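Local coordinates for protein alkaline phosphatase D (Bacillus subtilis, PDB 2YEQ) that hydrolyses phosphate esters, acting as an alkaline phosphatase and phosphodiesterase with an active site that contains iron and calcium, at residues D289-P294 / I346-S351; E214-N219 / D283-N288. All blocks are in the same frame, centred on the assembly; numbering follows the deposited sequence.

Contact 1: D289-P294 / I346-S351; sequences DGNKPP and IYSMDS. With PE5 (3,6,9,12,15,18,21,24-octaoxahexacosan-1-ol), chain E.
A short two-stranded antiparallel ribbon, with Lys292 opposite Tyr347 and Asn291 opposite Ser348, ties two loop regions together at the periphery of the phosphatase domain. Lys292 and Tyr347 form the hydrogen-bonded pair: Lys292 N donates to Tyr347 O (2.9 Å) and Tyr347 N to Lys292 O (2.8 Å). A third bond, Met349 N to Gly290 O, extends the pairing past the strands with a nearly straight N-H...O angle of 168°. On the face carrying Lys292 and Tyr347, the Met349 chain, bent at chi2 (-68°), brings CG to 3.4 Å from Gly290 O and crosses the Lys292 side chain at about a right angle. Lys292 bends back along its own segment, where NZ bonds to Asp289 O and to Asn287 O. The Tyr347 ring meets Pro294 CD at its edge, CD2 to CD 4.0 Å, while one face carries the bound polyether, whose C1 lies 3.4 Å from CZ. Replacing Tyr347 by an alanine removes the ring, which is likely to leave a gap beside Pro294 and the polyether without the face it lies on. Beyond the ribbon, the carboxylate planes of Asp289 and Asp350 are turned 50° apart, their charged oxygens not touching. Asp350 OD1 is held by Arg279, Arg282 and Gln285, and Asp289 OD2 by Asn216. Asp289 OD1 lies against the CB of Asp350, 3.7 Å away.

Contact 2: E214-N219 / D283-N288; sequences ENNYAN and DDQANN. With CA (calcium ion), chain B; NA (sodium ion), chain C; NA (sodium ion), chain D; EDO (1,2-ethanediol), chain L.
Gln285 and Asn216 bring together two irregular loops of the calcineurin-like metallophosphatase domain, both of which carry metal ligands. The Gln285 amide works in two directions. Its NE2 donates to the backbone O of Asn216 (2.9 Å, N-H...O angle 156°), coming from above the carbonyl plane, while OE1 binds a sodium ion at 2.4 Å. The bend at chi2 (91°) swings the amide across to the other loop, and Asp350 takes a further bond from NE2. Asp284 reaches the same sodium with OD1 (2.2 Å); with CG anti to the backbone N (chi1 -159°), its carboxylate is carried to the metal beside OE1 of Gln285, and four waters fill out a six-ligand shell. One of those waters also donates to Asn216 O at 2.8 Å, so this carbonyl is tied to the sodium site both through the Gln285 amide and through the metal's hydration. Beside it, the Ala218 methyl packs on the backbone of the facing loop, CB to Asp284 CA 3.8 Å. The type II turn from Glu214 to Tyr217 sets Asn215 and Asn216 side by side, each with its OD1 on the calcium ion, which Asp210 also holds, and Asn216 ND2 is anchored by Asp289. Glu214 extends to a different sodium ion, shared with Glu175 and Gln517. At the Asn219 end, where the Asp283 side chain has its strongest polar partner in Thr304, a water donates to Asp283 OD1 at 2.7 Å and accepts a weak bond from Asn219 ND2.

Overall arrangement
The two contacts follow one another along the chain, their centres about 11 Å apart. Segment 289-294 continues directly from 283-288, and the ribbon of contact 1 grips both loops of contact 2: Lys292 NZ lies 2.6 Å from Asn287 O, Asp289 OD2 lies 2.8 Å from Asn216 ND2, and Met349 CG packs 3.3 Å from Ala286 O. Asp289 is thus a second-shell residue of a calcium ion. That calcium shares Asp210 with the calcium bound by Asp151, Asp209 and Asp380, and Asp151 also binds the iron. A phosphate, probably from the crystallisation liquor, lies about 5 Å (nearest atoms) from the Asn216 side chain, consistent with contact 2 lying close to the active site.

Contact 1: D289-P294 / I346-S351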
loop_
_atom_site.group_PDB
_atom_site.type_symbol
_atom_site.label_atom_id
_atom_site.label_comp_id
_atom_site.label_asym_id
_atom_site.label_seq_id
_atom_site.Cartn_x
_atom_site.Cartn_y
_atom_site.Cartn_z
ATOM N N ASP A 289 -8.516 6.749 20.340
ATOM C CA ASP A 289 -8.403 6.849 18.879
ATOM C C ASP A 289 -9.132 8.091 18.355
ATOM O O ASP A 289 -9.559 8.967 19.118
ATOM C CB ASP A 289 -8.947 5.555 18.203
ATOM C CG ASP A 289 -8.220 5.197 16.878
ATOM O OD1 ASP A 289 -7.534 6.081 16.275
ATOM O OD2 ASP A 289 -8.342 4.028 16.446
ATOM N N GLY A 290 -9.268 8.186 17.040
ATOM C CA GLY A 290 -9.902 9.343 16.441
ATOM C C GLY A 290 -8.934 10.527 16.410
ATOM O O GLY A 290 -7.711 10.364 16.468
ATOM N N ASN A 291 -9.499 11.717 16.303
ATOM C CA ASN A 291 -8.732 12.950 16.253
ATOM C C ASN A 291 -8.908 13.657 17.591
ATOM O O ASN A 291 -10.009 14.052 17.926
ATOM C CB ASN A 291 -9.229 13.817 15.094
ATOM C CG ASN A 291 -9.154 13.087 13.745
ATOM O OD1 ASN A 291 -10.121 13.021 12.998
ATOM N ND2 ASN A 291 -8.027 12.522 13.462
ATOM N N LYS A 292 -7.834 13.759 18.358
ATOM C CA LYS A 292 -7.920 14.177 19.745
ATOM C C LYS A 292 -6.771 15.108 20.088
ATOM O O LYS A 292 -5.741 15.114 19.382
ATOM C CB LYS A 292 -7.843 12.938 20.657
ATOM C CG LYS A 292 -8.931 11.884 20.412
ATOM C CD LYS A 292 -10.315 12.363 20.872
ATOM C CE LYS A 292 -11.435 11.354 20.565
ATOM N NZ LYS A 292 -11.128 9.984 21.086
ATOM N N PRO A 293 -6.904 15.855 21.194
ATOM C CA PRO A 293 -5.776 16.618 21.705
ATOM C C PRO A 293 -4.676 15.689 22.122
ATOM O O PRO A 293 -4.959 14.575 22.519
ATOM C CB PRO A 293 -6.353 17.347 22.930
ATOM C CG PRO A 293 -7.782 17.445 22.691
ATOM C CD PRO A 293 -8.171 16.254 21.836
ATOM N N PRO A 294 -3.418 16.100 22.003
ATOM C CA PRO A 294 -2.355 15.323 22.600
ATOM C C PRO A 294 -2.541 15.261 24.115
ATOM O O PRO A 294 -3.262 16.087 24.672
ATOM C CB PRO A 294 -1.094 16.123 22.269
ATOM C CG PRO A 294 -1.565 17.512 22.115
ATOM C CD PRO A 294 -2.982 17.461 21.655
ATOM N N ILE A 346 -5.183 19.380 17.715
ATOM C CA ILE A 346 -5.959 18.147 17.531
ATOM C C ILE A 346 -5.209 17.306 16.474
ATOM O O ILE A 346 -4.847 17.825 15.399
ATOM C CB ILE A 346 -7.369 18.442 17.083
ATOM C CG1 ILE A 346 -8.109 19.258 18.150
ATOM C CG2 ILE A 346 -8.175 17.130 16.765
ATOM C CD1 ILE A 346 -9.308 19.965 17.601
ATOM N N TYR A 347 -4.931 16.045 16.821
ATOM C CA TYR A 347 -4.084 15.154 16.035
ATOM C C TYR A 347 -4.772 13.815 15.784
ATOM O O TYR A 347 -5.631 13.389 16.570
ATOM C CB TYR A 347 -2.787 14.896 16.764
ATOM C CG TYR A 347 -1.897 16.122 16.808
ATOM C CD1 TYR A 347 -1.363 16.651 15.637
ATOM C CD2 TYR A 347 -1.608 16.758 18.009
ATOM C CE1 TYR A 347 -0.564 17.774 15.661
ATOM C CE2 TYR A 347 -0.801 17.883 18.052
ATOM C CZ TYR A 347 -0.284 18.386 16.872
ATOM O OH TYR A 347 0.510 19.496 16.893
ATOM N N SER A 348 -4.359 13.144 14.706
ATOM C CA SER A 348 -4.834 11.792 14.411
ATOM C C SER A 348 -4.123 10.796 15.285
ATOM O O SER A 348 -2.909 10.639 15.208
ATOM C CB SER A 348 -4.613 11.433 12.941
ATOM O OG SER A 348 -4.794 10.040 12.736
ATOM N N MET A 349 -4.875 10.095 16.128
ATOM C CA MET A 349 -4.263 9.160 17.076
ATOM C C MET A 349 -3.770 7.893 16.393
ATOM O O MET A 349 -2.940 7.161 16.935
ATOM C CB MET A 349 -5.272 8.843 18.214
ATOM C CG MET A 349 -5.605 10.072 19.060
ATOM S SD MET A 349 -4.133 10.577 20.004
ATOM C CE MET A 349 -3.624 12.113 19.209
ATOM N N ASP A 350 -4.223 7.664 15.168
ATOM C CA ASP A 350 -3.833 6.469 14.389
ATOM C C ASP A 350 -2.627 6.692 13.463
ATOM O O ASP A 350 -2.061 5.733 12.914
ATOM C CB ASP A 350 -5.031 5.992 13.573
ATOM C CG ASP A 350 -4.822 4.614 12.972
ATOM O OD1 ASP A 350 -4.503 3.639 13.711
ATOM O OD2 ASP A 350 -4.992 4.510 11.730
ATOM N N SER A 351 -2.225 7.956 13.334
ATOM C CA SER A 351 -1.070 8.377 12.525
ATOM C C SER A 351 0.177 8.559 13.386
ATOM O O SER A 351 0.138 8.310 14.589
ATOM C CB SER A 351 -1.398 9.698 11.810
ATOM O OG SER A 351 -2.549 9.545 10.993
HETATM C C48 PE5 E . 5.272 17.975 17.169
HETATM C C50 PE5 E . 4.706 16.779 17.937
HETATM O O1 PE5 E . 3.627 16.155 17.214
HETATM C C1 PE5 E . 2.302 16.326 17.746
HETATM C C2 PE5 E . 1.835 15.115 18.563
HETATM O O2 PE5 E . 1.939 15.278 19.998
#

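Contact 2: E214-N219 / D283-N288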
loop_
_atom_site.group_PDB
_atom_site.type_symbol
_atom_site.label_atom_id
_atom_site.label_comp_id
_atom_site.label_asym_id
_atom_site.label_seq_id
_atom_site.Cartn_x
_atom_site.Cartn_y
_atom_site.Cartn_z
ATOM N N GLU A 214 -8.801 -5.658 9.988
ATOM C CA GLU A 214 -9.972 -4.939 10.458
ATOM C C GLU A 214 -9.579 -3.513 10.762
ATOM O O GLU A 214 -8.462 -3.269 11.213
ATOM C CB GLU A 214 -10.596 -5.584 11.734
ATOM C CG GLU A 214 -11.927 -4.878 12.137
ATOM C CD GLU A 214 -12.574 -5.348 13.480
ATOM O OE1 GLU A 214 -11.811 -5.659 14.414
ATOM O OE2 GLU A 214 -13.847 -5.339 13.572
ATOM N N ASN A 215 -10.518 -2.593 10.569
ATOM C CA ASN A 215 -10.276 -1.171 10.823
ATOM C C ASN A 215 -9.575 -0.855 12.155
ATOM O O ASN A 215 -10.042 -1.266 13.241
ATOM C CB ASN A 215 -11.590 -0.382 10.805
ATOM C CG ASN A 215 -11.362 1.128 10.783
ATOM O OD1 ASN A 215 -10.645 1.645 9.908
ATOM N ND2 ASN A 215 -11.978 1.843 11.735
ATOM N N ASN A 216 -8.484 -0.091 12.048
ATOM C CA ASN A 216 -7.744 0.486 13.173
ATOM C C ASN A 216 -7.289 -0.496 14.232
ATOM O O ASN A 216 -7.178 -0.135 15.415
ATOM C CB ASN A 216 -8.547 1.620 13.824
ATOM C CG ASN A 216 -8.502 2.935 13.000
ATOM O OD1 ASN A 216 -8.546 2.899 11.787
ATOM N ND2 ASN A 216 -8.433 4.089 13.682
ATOM N N TYR A 217 -6.976 -1.717 13.815
ATOM C CA TYR A 217 -6.351 -2.643 14.705
ATOM C C TYR A 217 -4.964 -2.166 15.111
ATOM O O TYR A 217 -4.295 -1.408 14.383
ATOM C CB TYR A 217 -6.330 -4.063 14.141
ATOM C CG TYR A 217 -5.186 -4.544 13.275
ATOM C CD1 TYR A 217 -4.079 -5.140 13.825
ATOM C CD2 TYR A 217 -5.267 -4.478 11.868
ATOM C CE1 TYR A 217 -3.073 -5.653 13.045
ATOM C CE2 TYR A 217 -4.255 -4.981 11.063
ATOM C CZ TYR A 217 -3.165 -5.553 11.630
ATOM O OH TYR A 217 -2.160 -6.061 10.843
ATOM N N ALA A 218 -4.527 -2.635 16.276
ATOM C CA ALA A 218 -3.201 -2.299 16.790
ATOM C C ALA A 218 -2.576 -3.538 17.411
ATOM O O ALA A 218 -2.933 -3.911 18.535
ATOM C CB ALA A 218 -3.333 -1.146 17.819
ATOM N N ASN A 219 -1.647 -4.169 16.675
ATOM C CA ASN A 219 -1.061 -5.445 17.066
ATOM C C ASN A 219 -2.200 -6.495 17.262
ATOM O O ASN A 219 -2.794 -6.973 16.256
ATOM C CB ASN A 219 -0.142 -5.276 18.293
ATOM C CG ASN A 219 0.743 -6.455 18.539
ATOM O OD1 ASN A 219 0.481 -7.594 18.086
ATOM N ND2 ASN A 219 1.839 -6.211 19.266
ATOM N N ASP A 283 1.654 -0.333 19.522
ATOM C CA ASP A 283 0.831 -0.126 20.700
ATOM C C ASP A 283 -0.496 0.493 20.306
ATOM O O ASP A 283 -0.637 1.075 19.221
ATOM C CB ASP A 283 1.552 0.757 21.714
ATOM C CG ASP A 283 2.686 0.027 22.427
ATOM O OD1 ASP A 283 2.632 -1.223 22.577
ATOM O OD2 ASP A 283 3.655 0.704 22.836
ATOM N N ASP A 284 -1.461 0.380 21.216
ATOM C CA ASP A 284 -2.828 0.814 21.004
ATOM C C ASP A 284 -2.844 2.309 20.805
ATOM O O ASP A 284 -2.019 3.032 21.397
ATOM C CB ASP A 284 -3.661 0.446 22.247
ATOM C CG ASP A 284 -5.145 0.373 21.990
ATOM O OD1 ASP A 284 -5.626 0.368 20.808
ATOM O OD2 ASP A 284 -5.857 0.339 23.033
ATOM N N GLN A 285 -3.789 2.779 20.001
ATOM C CA GLN A 285 -4.012 4.211 19.851
ATOM C C GLN A 285 -4.440 4.872 21.190
ATOM O O GLN A 285 -5.298 4.355 21.915
ATOM C CB GLN A 285 -5.053 4.516 18.784
ATOM C CG GLN A 285 -4.722 3.949 17.387
ATOM C CD GLN A 285 -5.301 2.570 17.167
ATOM O OE1 GLN A 285 -5.682 1.894 18.146
ATOM N NE2 GLN A 285 -5.377 2.122 15.889
ATOM N N ALA A 286 -3.835 6.022 21.475
ATOM C CA ALA A 286 -4.121 6.804 22.670
ATOM C C ALA A 286 -5.405 7.553 22.533
ATOM O O ALA A 286 -5.896 7.797 21.411
ATOM C CB ALA A 286 -2.980 7.797 22.929
ATOM N N ASN A 287 -5.969 7.922 23.689
ATOM C CA ASN A 287 -7.137 8.785 23.786
ATOM C C ASN A 287 -8.356 8.264 23.085
ATOM O O ASN A 287 -9.157 9.058 22.541
ATOM C CB ASN A 287 -6.841 10.223 23.286
ATOM C CG ASN A 287 -5.583 10.841 23.904
ATOM O OD1 ASN A 287 -4.807 11.556 23.222
ATOM N ND2 ASN A 287 -5.381 10.599 25.188
ATOM N N ASN A 288 -8.543 6.939 23.121
ATOM C CA ASN A 288 -9.672 6.290 22.447
ATOM C C ASN A 288 -9.684 6.472 20.924
ATOM O O ASN A 288 -10.746 6.360 20.288
ATOM C CB ASN A 288 -11.017 6.775 23.023
ATOM C CG ASN A 288 -11.282 6.232 24.416
ATOM O OD1 ASN A 288 -11.750 6.954 25.275
ATOM N ND2 ASN A 288 -10.981 4.964 24.637
HETATM CA CA CA B . -8.666 2.839 9.437
HETATM NA NA NA C . -7.363 0.818 19.486
HETATM NA NA NA D . -15.800 -4.769 12.471
HETATM C C1 EDO L . -0.580 2.425 24.128
HETATM O O1 EDO L . -1.597 3.432 24.183
HETATM C C2 EDO L . -1.157 1.062 24.449
HETATM O O2 EDO L . -0.312 0.027 24.006
HETATM O O HOH W 1 -7.276 -0.941 18.078
HETATM O O HOH W 2 2.849 -3.472 21.012
HETATM O O HOH W 3 -7.490 2.740 20.806
HETATM O O HOH W 4 -9.097 -0.249 20.529
HETATM O O HOH W 5 -8.785 1.779 17.920
HETATM O O HOH W 6 -16.623 -6.013 14.102
#